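Local coordinates for DNA damage response protein Rtt109, putative (Neosartorya fumigata, PDB 5ZB9) that probably acetylates lysines of histones, notably histone H3, with acetyl-CoA as the donor, and so serves nucleosome assembly in DNA replication and the response to DNA damage, at residues A[20-24]-A[59-65]; A[125-129]-A[407-413]; A[130-134]-A[328-334]; A[163-167]-A[216-220]; A[300-304]-A[316-320]. All coordinates share one frame; numbering follows the deposited sequence.

Interaction 1 (A[20-24]-A[59-65]); sequences GVKVT and VSISPNE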
# COMPACT_ATOMS: atom_id res chain seq x y z
N GLY A 20 8.18 -17.46 -20.57
CA GLY A 20 9.13 -16.81 -21.45
C GLY A 20 9.35 -15.34 -21.16
O GLY A 20 10.23 -14.72 -21.74
N VAL A 21 8.53 -14.76 -20.28
CA VAL A 21 8.78 -13.38 -19.87
C VAL A 21 9.95 -13.36 -18.90
O VAL A 21 9.92 -14.01 -17.85
CB VAL A 21 7.55 -12.74 -19.21
CG1 VAL A 21 7.89 -11.35 -18.70
CG2 VAL A 21 6.39 -12.68 -20.19
N LYS A 22 10.99 -12.63 -19.26
CA LYS A 22 12.19 -12.56 -18.43
C LYS A 22 12.39 -11.17 -17.87
O LYS A 22 12.48 -10.19 -18.61
CB LYS A 22 13.42 -12.98 -19.24
CG LYS A 22 13.32 -14.38 -19.82
CD LYS A 22 14.53 -14.73 -20.66
CE LYS A 22 14.43 -16.16 -21.17
NZ LYS A 22 15.66 -16.56 -21.90
N VAL A 23 12.47 -11.07 -16.55
CA VAL A 23 12.78 -9.80 -15.91
C VAL A 23 13.82 -10.00 -14.83
O VAL A 23 14.10 -11.13 -14.42
CB VAL A 23 11.52 -9.14 -15.29
CG1 VAL A 23 10.48 -8.85 -16.36
CG2 VAL A 23 10.95 -10.03 -14.19
N THR A 24 14.40 -8.91 -14.36
CA THR A 24 15.34 -8.95 -13.25
C THR A 24 14.75 -8.15 -12.10
O THR A 24 14.20 -7.08 -12.32
CB THR A 24 16.72 -8.37 -13.64
OG1 THR A 24 17.26 -9.14 -14.73
CG2 THR A 24 17.69 -8.40 -12.47
N VAL A 59 12.11 -3.44 -10.94
CA VAL A 59 12.03 -4.50 -11.93
C VAL A 59 12.59 -3.99 -13.24
O VAL A 59 12.23 -2.92 -13.70
CB VAL A 59 10.58 -4.99 -12.13
CG1 VAL A 59 10.55 -6.15 -13.11
CG2 VAL A 59 9.97 -5.40 -10.78
N SER A 60 13.50 -4.77 -13.82
CA SER A 60 14.12 -4.36 -15.07
C SER A 60 14.07 -5.48 -16.08
O SER A 60 13.81 -6.64 -15.75
CB SER A 60 15.57 -3.92 -14.83
OG SER A 60 16.29 -4.92 -14.12
N ILE A 61 14.31 -5.11 -17.34
CA ILE A 61 14.42 -6.07 -18.42
C ILE A 61 15.74 -5.85 -19.15
O ILE A 61 16.32 -4.77 -19.08
CB ILE A 61 13.27 -5.94 -19.40
CG1 ILE A 61 13.21 -4.51 -19.95
CG2 ILE A 61 11.96 -6.31 -18.72
CD1 ILE A 61 12.23 -4.33 -21.07
N SER A 62 16.20 -6.88 -19.84
CA SER A 62 17.37 -6.77 -20.71
C SER A 62 16.92 -6.73 -22.17
O SER A 62 16.48 -7.75 -22.71
CB SER A 62 18.33 -7.95 -20.48
OG SER A 62 18.74 -8.04 -19.12
N PRO A 63 17.03 -5.55 -22.81
CA PRO A 63 16.62 -5.41 -24.22
C PRO A 63 17.36 -6.39 -25.14
O PRO A 63 16.82 -6.80 -26.18
CB PRO A 63 16.99 -3.96 -24.56
CG PRO A 63 17.10 -3.27 -23.24
CD PRO A 63 17.59 -4.30 -22.27
N ASN A 64 18.57 -6.77 -24.76
CA ASN A 64 19.29 -7.86 -25.42
C ASN A 64 19.88 -8.81 -24.39
O ASN A 64 20.68 -8.40 -23.54
CB ASN A 64 20.39 -7.31 -26.33
CG ASN A 64 19.85 -6.41 -27.41
OD1 ASN A 64 19.18 -6.87 -28.33
ND2 ASN A 64 20.14 -5.12 -27.31
N GLU A 65 19.47 -10.07 -24.46
CA GLU A 65 19.96 -11.09 -23.54
C GLU A 65 21.46 -11.33 -23.75
O GLU A 65 22.01 -11.01 -24.80
CB GLU A 65 19.18 -12.40 -23.73
CG GLU A 65 19.10 -13.26 -22.48
CD GLU A 65 18.12 -14.42 -22.63
OE1 GLU A 65 17.54 -14.58 -23.72
OE2 GLU A 65 17.93 -15.17 -21.64
O HOH W 1 14.87 -9.21 -19.58
O HOH W 2 16.38 -9.65 -17.34

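Interaction 2 (A[125-129]-A[407-413]); sequences QTHQR and FFWPDTG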
# COMPACT_ATOMS: atom_id res chain seq x y z
N GLN A 125 2.06 -12.58 2.94
CA GLN A 125 2.42 -13.92 3.40
C GLN A 125 3.50 -13.87 4.48
O GLN A 125 3.46 -14.64 5.43
CB GLN A 125 2.90 -14.79 2.24
CG GLN A 125 1.86 -15.01 1.15
CD GLN A 125 2.44 -15.69 -0.09
OE1 GLN A 125 3.43 -16.42 -0.01
NE2 GLN A 125 1.82 -15.45 -1.24
N THR A 126 4.46 -12.97 4.32
CA THR A 126 5.63 -12.96 5.19
C THR A 126 5.52 -12.03 6.39
O THR A 126 6.42 -12.00 7.22
CB THR A 126 6.90 -12.56 4.41
OG1 THR A 126 6.76 -11.24 3.90
CG2 THR A 126 7.15 -13.51 3.25
N HIS A 127 4.44 -11.25 6.49
CA HIS A 127 4.31 -10.32 7.61
C HIS A 127 3.05 -10.58 8.40
O HIS A 127 2.81 -9.96 9.44
CB HIS A 127 4.36 -8.87 7.10
CG HIS A 127 5.69 -8.49 6.57
ND1 HIS A 127 6.64 -7.83 7.32
CD2 HIS A 127 6.27 -8.73 5.37
CE1 HIS A 127 7.73 -7.65 6.60
NE2 HIS A 127 7.54 -8.19 5.41
N GLN A 128 2.25 -11.50 7.89
CA GLN A 128 1.09 -12.01 8.60
C GLN A 128 1.50 -12.62 9.95
O GLN A 128 2.32 -13.52 10.00
CB GLN A 128 0.37 -13.05 7.75
CG GLN A 128 -0.88 -13.61 8.38
CD GLN A 128 -1.94 -12.56 8.57
OE1 GLN A 128 -2.04 -11.95 9.64
NE2 GLN A 128 -2.73 -12.33 7.53
N ARG A 129 0.94 -12.10 11.04
CA ARG A 129 1.18 -12.66 12.36
C ARG A 129 -0.07 -13.39 12.83
O ARG A 129 -1.18 -12.96 12.52
CB ARG A 129 1.55 -11.58 13.37
CG ARG A 129 2.97 -11.08 13.27
CD ARG A 129 3.21 -9.99 14.29
NE ARG A 129 2.63 -8.72 13.87
CZ ARG A 129 2.21 -7.77 14.70
NH1 ARG A 129 2.28 -7.95 16.01
NH2 ARG A 129 1.70 -6.65 14.21
N PHE A 407 7.02 -6.03 20.68
CA PHE A 407 6.51 -7.31 20.18
C PHE A 407 7.44 -7.96 19.15
O PHE A 407 8.42 -7.35 18.71
CB PHE A 407 5.12 -7.10 19.56
CG PHE A 407 5.11 -6.04 18.50
CD1 PHE A 407 5.41 -6.34 17.18
CD2 PHE A 407 4.83 -4.72 18.84
CE1 PHE A 407 5.42 -5.36 16.21
CE2 PHE A 407 4.84 -3.73 17.87
CZ PHE A 407 5.13 -4.06 16.55
N PHE A 408 7.13 -9.19 18.74
CA PHE A 408 8.00 -9.93 17.82
C PHE A 408 7.68 -9.67 16.35
O PHE A 408 6.56 -9.91 15.88
CB PHE A 408 7.93 -11.43 18.10
CG PHE A 408 8.84 -12.25 17.22
CD1 PHE A 408 10.21 -12.08 17.27
CD2 PHE A 408 8.31 -13.20 16.34
CE1 PHE A 408 11.06 -12.83 16.45
CE2 PHE A 408 9.15 -13.95 15.53
CZ PHE A 408 10.52 -13.76 15.59
N TRP A 409 8.68 -9.19 15.62
CA TRP A 409 8.54 -8.88 14.20
C TRP A 409 9.33 -9.89 13.37
O TRP A 409 10.55 -9.78 13.22
CB TRP A 409 9.03 -7.46 13.93
CG TRP A 409 8.82 -6.98 12.53
CD1 TRP A 409 9.30 -7.54 11.37
CD2 TRP A 409 8.09 -5.81 12.13
NE1 TRP A 409 8.90 -6.79 10.28
CE2 TRP A 409 8.16 -5.73 10.72
CE3 TRP A 409 7.38 -4.83 12.83
CZ2 TRP A 409 7.54 -4.70 10.00
CZ3 TRP A 409 6.77 -3.81 12.11
CH2 TRP A 409 6.86 -3.75 10.71
N PRO A 410 8.62 -10.88 12.80
CA PRO A 410 9.26 -11.94 11.99
C PRO A 410 9.93 -11.39 10.74
O PRO A 410 9.31 -10.63 9.98
CB PRO A 410 8.08 -12.85 11.61
CG PRO A 410 6.98 -12.50 12.58
CD PRO A 410 7.16 -11.05 12.88
N ASP A 411 11.19 -11.76 10.52
CA ASP A 411 11.88 -11.31 9.31
C ASP A 411 12.08 -12.45 8.31
O ASP A 411 13.12 -13.12 8.28
CB ASP A 411 13.22 -10.64 9.67
CG ASP A 411 14.18 -11.58 10.38
OD1 ASP A 411 13.73 -12.57 10.98
OD2 ASP A 411 15.40 -11.31 10.32
N THR A 412 11.06 -12.67 7.48
CA THR A 412 11.12 -13.69 6.45
C THR A 412 10.92 -13.10 5.05
O THR A 412 11.21 -13.77 4.04
CB THR A 412 10.07 -14.79 6.69
OG1 THR A 412 9.87 -15.52 5.47
CG2 THR A 412 8.75 -14.17 7.15
N GLY A 413 10.44 -11.86 4.99
CA GLY A 413 10.25 -11.19 3.72
C GLY A 413 11.23 -10.06 3.50
O GLY A 413 10.89 -9.03 2.93

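Interaction 3 (A[130-134]-A[328-334]); sequences PGVRL and LVNSVQM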
# COMPACT_ATOMS: atom_id res chain seq x y z
N PRO A 130 0.10 -14.49 13.57
CA PRO A 130 -1.03 -15.27 14.11
C PRO A 130 -1.92 -14.44 15.03
O PRO A 130 -1.43 -13.80 15.96
CB PRO A 130 -0.34 -16.39 14.90
CG PRO A 130 1.01 -16.50 14.30
CD PRO A 130 1.40 -15.11 13.89
N GLY A 131 -3.22 -14.45 14.75
CA GLY A 131 -4.18 -13.72 15.57
C GLY A 131 -4.19 -12.20 15.40
O GLY A 131 -5.01 -11.53 16.02
N VAL A 132 -3.29 -11.66 14.58
CA VAL A 132 -3.21 -10.22 14.40
C VAL A 132 -3.78 -9.76 13.05
O VAL A 132 -3.33 -10.20 12.00
CB VAL A 132 -1.76 -9.72 14.51
CG1 VAL A 132 -1.68 -8.23 14.21
CG2 VAL A 132 -1.20 -10.04 15.89
N ARG A 133 -4.77 -8.88 13.11
CA ARG A 133 -5.35 -8.28 11.92
C ARG A 133 -4.29 -7.64 11.02
O ARG A 133 -3.36 -6.97 11.51
CB ARG A 133 -6.41 -7.24 12.31
CG ARG A 133 -7.17 -6.64 11.15
CD ARG A 133 -8.36 -5.83 11.62
NE ARG A 133 -9.51 -6.67 11.94
CZ ARG A 133 -10.15 -6.67 13.10
NH1 ARG A 133 -9.75 -5.85 14.08
NH2 ARG A 133 -11.18 -7.48 13.30
N LEU A 134 -4.40 -7.86 9.71
CA LEU A 134 -3.48 -7.27 8.73
C LEU A 134 -4.24 -6.47 7.68
O LEU A 134 -5.29 -6.90 7.17
CB LEU A 134 -2.63 -8.35 8.06
CG LEU A 134 -1.55 -7.84 7.10
CD1 LEU A 134 -0.34 -8.74 7.17
CD2 LEU A 134 -2.05 -7.75 5.65
N LEU A 328 -10.14 -14.97 14.27
CA LEU A 328 -10.55 -13.57 14.21
C LEU A 328 -11.60 -13.41 13.11
O LEU A 328 -11.39 -13.86 11.98
CB LEU A 328 -9.34 -12.67 13.96
CG LEU A 328 -9.28 -11.29 14.63
CD1 LEU A 328 -9.31 -11.41 16.15
CD2 LEU A 328 -8.03 -10.53 14.17
N VAL A 329 -12.73 -12.80 13.45
CA VAL A 329 -13.76 -12.48 12.47
C VAL A 329 -13.86 -10.96 12.37
O VAL A 329 -13.31 -10.25 13.21
CB VAL A 329 -15.13 -13.08 12.84
CG1 VAL A 329 -15.08 -14.59 12.79
CG2 VAL A 329 -15.56 -12.60 14.22
N ASN A 330 -14.58 -10.47 11.36
CA ASN A 330 -14.67 -9.02 11.15
C ASN A 330 -15.60 -8.31 12.14
O ASN A 330 -15.75 -7.09 12.09
CB ASN A 330 -15.12 -8.72 9.71
CG ASN A 330 -16.55 -9.12 9.44
OD1 ASN A 330 -17.08 -10.05 10.05
ND2 ASN A 330 -17.19 -8.43 8.51
N SER A 331 -16.20 -9.07 13.06
CA SER A 331 -17.07 -8.50 14.09
C SER A 331 -16.28 -8.18 15.37
O SER A 331 -16.73 -7.39 16.21
CB SER A 331 -18.23 -9.44 14.41
OG SER A 331 -17.82 -10.52 15.24
N VAL A 332 -15.11 -8.80 15.51
CA VAL A 332 -14.22 -8.51 16.63
C VAL A 332 -13.59 -7.14 16.47
O VAL A 332 -12.77 -6.93 15.57
CB VAL A 332 -13.11 -9.58 16.77
CG1 VAL A 332 -12.18 -9.23 17.93
CG2 VAL A 332 -13.70 -10.96 16.95
N GLN A 333 -13.97 -6.20 17.32
CA GLN A 333 -13.46 -4.83 17.25
C GLN A 333 -11.96 -4.79 17.55
O GLN A 333 -11.45 -5.59 18.33
CB GLN A 333 -14.23 -3.91 18.21
CG GLN A 333 -13.79 -2.45 18.16
CD GLN A 333 -14.84 -1.49 18.69
OE1 GLN A 333 -15.59 -0.89 17.92
NE2 GLN A 333 -14.88 -1.32 20.01
N MET A 334 -11.26 -3.86 16.89
CA MET A 334 -9.85 -3.60 17.15
C MET A 334 -9.62 -3.30 18.63
O MET A 334 -10.48 -2.72 19.29
CB MET A 334 -9.37 -2.43 16.27
CG MET A 334 -7.93 -1.96 16.52
SD MET A 334 -6.65 -3.23 16.34
CE MET A 334 -6.70 -3.60 14.59

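Interaction 4 (A[163-167]-A[216-220]); sequences RGLIK and ETRGF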
# COMPACT_ATOMS: atom_id res chain seq x y z
N ARG A 163 -9.50 7.99 -12.49
CA ARG A 163 -10.48 6.92 -12.53
C ARG A 163 -9.84 5.61 -12.99
O ARG A 163 -10.16 4.55 -12.46
CB ARG A 163 -11.66 7.28 -13.44
CG ARG A 163 -12.57 8.34 -12.86
CD ARG A 163 -13.68 8.74 -13.81
NE ARG A 163 -14.38 9.93 -13.33
CZ ARG A 163 -15.52 9.90 -12.62
NH1 ARG A 163 -16.08 8.73 -12.34
NH2 ARG A 163 -16.09 11.03 -12.22
N GLY A 164 -8.94 5.69 -13.96
CA GLY A 164 -8.25 4.51 -14.43
C GLY A 164 -7.35 3.90 -13.38
O GLY A 164 -7.26 2.67 -13.27
N LEU A 165 -6.69 4.75 -12.60
CA LEU A 165 -5.80 4.28 -11.55
C LEU A 165 -6.56 3.60 -10.41
O LEU A 165 -6.12 2.57 -9.88
CB LEU A 165 -4.96 5.43 -10.99
CG LEU A 165 -3.59 5.52 -11.64
CD1 LEU A 165 -2.87 6.79 -11.21
CD2 LEU A 165 -2.77 4.29 -11.30
N ILE A 166 -7.70 4.16 -10.04
CA ILE A 166 -8.54 3.55 -9.02
C ILE A 166 -9.01 2.15 -9.47
O ILE A 166 -8.92 1.20 -8.70
CB ILE A 166 -9.74 4.45 -8.67
CG1 ILE A 166 -9.25 5.77 -8.08
CG2 ILE A 166 -10.67 3.75 -7.68
CD1 ILE A 166 -10.31 6.86 -8.04
N LYS A 167 -9.47 2.01 -10.71
CA LYS A 167 -9.88 0.70 -11.19
C LYS A 167 -8.69 -0.25 -11.26
O LYS A 167 -8.82 -1.44 -10.95
CB LYS A 167 -10.54 0.79 -12.56
CG LYS A 167 -11.89 1.47 -12.53
CD LYS A 167 -12.49 1.59 -13.93
CE LYS A 167 -13.65 2.58 -13.91
NZ LYS A 167 -14.36 2.69 -15.22
N GLU A 216 -22.05 5.27 -8.15
CA GLU A 216 -20.90 5.53 -9.01
C GLU A 216 -19.63 4.83 -8.49
O GLU A 216 -18.83 4.33 -9.27
CB GLU A 216 -20.66 7.04 -9.14
CG GLU A 216 -19.45 7.40 -9.99
CD GLU A 216 -19.35 8.89 -10.31
OE1 GLU A 216 -19.71 9.73 -9.45
OE2 GLU A 216 -18.90 9.21 -11.43
N THR A 217 -19.47 4.77 -7.17
CA THR A 217 -18.30 4.11 -6.57
C THR A 217 -18.22 2.62 -6.93
O THR A 217 -17.13 2.08 -7.07
CB THR A 217 -18.32 4.25 -5.04
OG1 THR A 217 -18.32 5.64 -4.69
CG2 THR A 217 -17.11 3.60 -4.42
N ARG A 218 -19.37 1.96 -7.10
CA ARG A 218 -19.36 0.55 -7.50
C ARG A 218 -18.80 0.40 -8.92
O ARG A 218 -18.36 -0.69 -9.31
CB ARG A 218 -20.76 -0.06 -7.41
CG ARG A 218 -21.30 -0.18 -6.00
CD ARG A 218 -22.72 -0.74 -5.96
NE ARG A 218 -22.77 -2.15 -6.35
CZ ARG A 218 -23.18 -2.59 -7.54
NH1 ARG A 218 -23.59 -1.73 -8.46
NH2 ARG A 218 -23.18 -3.89 -7.80
N GLY A 219 -18.80 1.49 -9.68
CA GLY A 219 -18.19 1.47 -10.99
C GLY A 219 -16.70 1.18 -10.94
O GLY A 219 -16.11 0.76 -11.93
N PHE A 220 -16.09 1.39 -9.78
CA PHE A 220 -14.66 1.16 -9.65
C PHE A 220 -14.35 -0.29 -9.29
O PHE A 220 -13.22 -0.75 -9.47
CB PHE A 220 -14.05 2.10 -8.61
CG PHE A 220 -14.15 3.55 -8.98
CD1 PHE A 220 -13.43 4.07 -10.05
CD2 PHE A 220 -14.96 4.41 -8.25
CE1 PHE A 220 -13.53 5.41 -10.39
CE2 PHE A 220 -15.06 5.75 -8.59
CZ PHE A 220 -14.34 6.25 -9.66
O HOH W 3 -11.57 -2.49 -10.59

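Interaction 5 (A[300-304]-A[316-320]); sequences FWEMM and VGFLW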
# COMPACT_ATOMS: atom_id res chain seq x y z
N PHE A 300 -15.87 14.46 7.78
CA PHE A 300 -14.51 14.45 7.23
C PHE A 300 -14.51 13.95 5.78
O PHE A 300 -13.91 14.58 4.91
CB PHE A 300 -13.58 13.59 8.11
CG PHE A 300 -12.20 13.40 7.54
CD1 PHE A 300 -11.21 14.35 7.74
CD2 PHE A 300 -11.88 12.26 6.81
CE1 PHE A 300 -9.94 14.18 7.22
CE2 PHE A 300 -10.61 12.08 6.29
CZ PHE A 300 -9.64 13.04 6.49
N TRP A 301 -15.18 12.83 5.51
CA TRP A 301 -15.20 12.29 4.14
C TRP A 301 -15.97 13.22 3.20
O TRP A 301 -15.61 13.36 2.02
CB TRP A 301 -15.81 10.88 4.10
CG TRP A 301 -14.99 9.84 4.81
CD1 TRP A 301 -15.39 9.06 5.85
CD2 TRP A 301 -13.63 9.47 4.54
NE1 TRP A 301 -14.37 8.23 6.25
CE2 TRP A 301 -13.27 8.47 5.46
CE3 TRP A 301 -12.67 9.90 3.60
CZ2 TRP A 301 -12.01 7.88 5.48
CZ3 TRP A 301 -11.42 9.32 3.62
CH2 TRP A 301 -11.10 8.32 4.56
N GLU A 302 -17.01 13.87 3.71
CA GLU A 302 -17.76 14.81 2.88
C GLU A 302 -16.89 15.99 2.51
O GLU A 302 -16.84 16.39 1.35
CB GLU A 302 -19.01 15.30 3.59
CG GLU A 302 -19.89 16.14 2.68
CD GLU A 302 -20.85 17.05 3.44
OE1 GLU A 302 -20.98 16.89 4.68
OE2 GLU A 302 -21.46 17.93 2.79
N MET A 303 -16.18 16.54 3.49
CA MET A 303 -15.37 17.72 3.23
C MET A 303 -14.09 17.38 2.46
O MET A 303 -13.49 18.26 1.85
CB MET A 303 -15.04 18.43 4.55
CG MET A 303 -16.26 19.05 5.23
SD MET A 303 -17.06 20.33 4.22
CE MET A 303 -18.53 19.47 3.68
N MET A 304 -13.68 16.11 2.49
CA MET A 304 -12.56 15.68 1.66
C MET A 304 -12.86 15.96 0.20
O MET A 304 -11.99 16.39 -0.55
CB MET A 304 -12.27 14.18 1.84
CG MET A 304 -10.96 13.87 2.57
SD MET A 304 -9.48 14.60 1.84
CE MET A 304 -9.24 13.57 0.40
N VAL A 316 -9.42 11.03 -6.00
CA VAL A 316 -8.52 10.09 -5.37
C VAL A 316 -9.36 9.00 -4.72
O VAL A 316 -10.42 9.27 -4.16
CB VAL A 316 -7.57 10.77 -4.34
CG1 VAL A 316 -8.31 11.82 -3.55
CG2 VAL A 316 -6.94 9.75 -3.41
N GLY A 317 -8.91 7.76 -4.84
CA GLY A 317 -9.59 6.66 -4.18
C GLY A 317 -8.76 6.17 -3.00
O GLY A 317 -7.53 6.09 -3.09
N PHE A 318 -9.43 5.84 -1.90
CA PHE A 318 -8.74 5.27 -0.76
C PHE A 318 -9.17 3.83 -0.58
O PHE A 318 -10.35 3.52 -0.53
CB PHE A 318 -9.03 6.09 0.50
CG PHE A 318 -8.67 7.53 0.36
CD1 PHE A 318 -7.36 7.95 0.50
CD2 PHE A 318 -9.64 8.48 0.08
CE1 PHE A 318 -7.01 9.27 0.36
CE2 PHE A 318 -9.30 9.82 -0.05
CZ PHE A 318 -7.98 10.21 0.09
N LEU A 319 -8.18 2.95 -0.50
CA LEU A 319 -8.44 1.52 -0.47
C LEU A 319 -7.88 0.84 0.79
O LEU A 319 -6.74 1.07 1.17
CB LEU A 319 -7.85 0.89 -1.72
CG LEU A 319 -8.19 -0.56 -2.00
CD1 LEU A 319 -9.68 -0.65 -2.24
CD2 LEU A 319 -7.46 -1.03 -3.22
N TRP A 320 -8.71 0.03 1.43
CA TRP A 320 -8.26 -0.78 2.56
C TRP A 320 -8.69 -2.22 2.33
O TRP A 320 -9.88 -2.51 2.22
CB TRP A 320 -8.82 -0.26 3.89
CG TRP A 320 -8.62 1.20 4.08
CD1 TRP A 320 -7.52 1.82 4.62
CD2 TRP A 320 -9.52 2.25 3.72
NE1 TRP A 320 -7.69 3.18 4.62
CE2 TRP A 320 -8.91 3.47 4.08
CE3 TRP A 320 -10.79 2.27 3.14
CZ2 TRP A 320 -9.53 4.71 3.86
CZ3 TRP A 320 -11.41 3.50 2.93
CH2 TRP A 320 -10.77 4.70 3.29

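Interaction 1 (A[20-24]-A[59-65])
Two neighbouring antiparallel strands of the large mixed sheet meet where Thr24 on strand 22-35 forms a hydrogen-bonded pair with Ser60 on strand 50-61. Thr24 N donates to Ser60 O at 2.7 Å, and Ser60 N donates to Thr24 O at 2.8 Å. Both bonds are nearly straight (171° and 169°). The first donor is tilted from the carbonyl plane and the second lies in it. Val59 adds a CA-H...O contact to Thr24 O.

On one face of the sheet Thr24 and Ser60 lie side by side, with Thr24 CB 3.5 Å from Ser60 OG. Their hydroxyls have other partners: Thr24 OG1 bonds to Arg465 and Ser60 OG to Glu70. Val23 makes the apolar contacts. Its CB meets Val59 CG1 at 3.8 Å, and its CG1 meets Ile61 CG2 at the same distance. Val23 CG1 is anti to the carbonyl carbon (chi1 -61°), which turns it to Ile61.

Past Ile61 the strands part. A water bridges the gap, donating a hydrogen bond to Lys22 O at 2.8 Å and accepting one from Ser62 N. Further out Lys22, extended beyond CG, crosses Glu65 at about a right angle. Lys22 NZ forms a salt bridge to Glu65 OE2 at 2.7 Å, on the syn side of the carboxylate. Glu65 is poorly ordered, so this link is probably mobile. Val59 also packs on Ile115 of helix 111-127, and its side chain is about 7 Å from that of Leu112, which binds CoA in another structure of this protein but not here. The whole is a splayed end of an antiparallel strand pair.

Interaction 2 (A[125-129]-A[407-413])
Arg129 reaches from the end of the 125-129 segment to Phe407 and Phe408. Its CB points toward the 407-413 loop. CG lies 4.2 Å from Pro410 CD, beside the proline ring. CD comes next, 3.7 Å from Phe408 O. There the chain bends (chi3 -77°), which swings the guanidinium over to Phe407. NH1 ends 3.7 Å from Phe407 CD1. The guanidinium and phenyl planes are only 18° apart, and Phe407 CE1 sits over one guanidinium face, offset toward its rim. NH2 is held by Thr83 O and Thr87 OG1, which helps to fix the rotation of the group.

Thr126 meets the other end of the loop. Its CB is 3.7 Å from Thr412 CG2, and its OG1 is 3.5 Å from Gly413 CA. Thr126 OG1 is bonded back to Phe122 O of its own helix. The glycine lets the loop pass close to this hydroxyl.

Between these ends, His127 ND1 lies near Trp409 NE1, 3.9 Å away at the imidazole edge. The two rings are oblique, with planes at 81°. Trp409 NE1 has a weak hydrogen bond to Glu53.

The loop before strand 417-419 thus runs across the C-terminal end of helix 111-127. His127 and Trp409 both also pack on strands 50-61 and 71-82, at Glu53, Phe51 and Val80.

Interaction 3 (A[130-134]-A[328-334])
Arg133 supplies the polar part of this contact, with Val332 O as its acceptor. NH2 donates to Val332 O at 2.8 Å and 161°. The oxygen lies in the guanidinium plane, and the nitrogen lies in the carbonyl plane. Val329 O is also at the guanidinium edge, 3.5 Å from NH2. Arg133 NE bonds to Asn324 OD1, so NE and NH2 both have partners. Together these bonds limit the turning of this buried group. CG is anti to the backbone N (chi1 -175°), and the bend at chi3 then turns the head to the loop.

Apolar contacts flank the arginine. Leu328 CD2 lies over one guanidinium face, and it reaches back to Gly131 O at 3.7 Å and Arg133 N at 3.8 Å. Met334, bent at chi2 and chi3, brings CE to 3.8 Å from Arg133 NH1 and 4.1 Å from Arg133 CD.

One backbone bond, Val332 N to Val329 O, closes the type I beta turn from Val329 to Val332. Helix 241-244 adds Gln243 beside Arg133. The arrangement is an arginine near the beginning of strand 133-140 bonding to the carbonyl of the last residue of a type I beta turn.

Interaction 4 (A[163-167]-A[216-220])
Phe220 lies against helix 162-177, and its ring sets the directions of the other side chains. Ile166 comes over one face. Its CD1 stands over that face, while CG2 is 3.7 Å from both Phe220 CG and Phe220 CD1. Lys167 and Arg163, one turn apart on the helix, come to the ring edge. Lys167 crosses the phenyl at about a right angle, with CG 3.9 Å from Phe220 CD1. Its extended chain then runs on past Gly219, bringing CE to 3.6 Å from Gly219 O. Arg163 CG meets Phe220 CE1 at 4.0 Å, in the plane of the ring.

Beyond the ring, Arg163 stays extended from CG to NE and carries its guanidinium to Glu216. The planes of guanidinium and phenyl are 24° apart. Arg163 NH1 donates to Glu216 OE2 at 3.0 Å and 154°, in a salt bridge. NH2 adds a weak bond of 3.4 Å to the same oxygen. The acceptor lies near the guanidinium plane, but NH1 approaches it from above the carboxylate plane. Two donors thus share one oxygen at the outer margin of the contact.

A water joins the two backbones, donating to Lys167 O and to Phe220 O.

The short, weakly bonded helix 214-218 and the residues after it therefore lie along helix 162-177. Phe220 also touches Leu207 of strand 202-208, so the ring joins that strand to the helix. On the helix, Lys167 is close to Trp168 and Arg171, which bind CoA in another structure of this protein.

Interaction 5 (A[300-304]-A[316-320])
Trp301 brings the six-membered end of its indole against Phe318 and Trp320. Trp301 CH2 is 3.9 Å from Trp320 CH2, and it lies at the edge of the Trp320 ring, near its plane. The two indoles come from opposite directions, with planes at 66°. Trp301 CZ3 meets Phe318 CD2 at 4.1 Å. These two rings are also oblique, with planes at 47°. The three residues form an aromatic cluster, and Phe300 CD2 lies over the centre of the Trp301 ring.

Met304, one turn further along the helix, adds its methyl. The chain bends at chi2 and chi3, which puts CE at the edge of the Phe318 ring. CE is 3.6 Å from Phe318 CZ. Val316 CG1 is a little further off, at 4.4 Å from CE. Val316 also supports Phe318 from within its own segment, with CG2 over one ring face.

The helix and the strand are not close. Their axes come no nearer than 12.5 Å, and large side chains fill the distance. Phe318 and Trp320, two residues apart on strand 317-324, both point to helix 297-304. Ile208 of the neighbouring strand 202-208 packs on Trp301 and Trp320.

Trp320 NE1 is hydrogen-bonded to the acetyl oxygen (OH) of the acetylated lysine at position 264, and its ring meets Tyr239 edge-to-face. Between the two segments the contact is wholly apolar. It therefore rests on van der Waals packing of rings and methyls, and burial of these groups probably supplies most of its stability.

Interactions 1, 3 and 5 all reach the large mixed sheet. Interactions 1 and 3 lie on opposite sides of the chain's centre, their centres about 41 Å apart. Interactions 2 and 3 touch through Leu134, which packs on the backbone of His127 and Gln128 where helix 111-127 leads to strand 133-140. Interactions 4 and 5 also touch, through Ile166 CD1 against Val316 and Gly317; their centres are about 13 Å apart. Along the chain, interaction 1 closes first. Interactions 4 and 5 then follow in series inside the loop closed by interaction 3, itself nested in that of interaction 2. Contacts of short and long sequence separation thus hold helices and loops around one sheet.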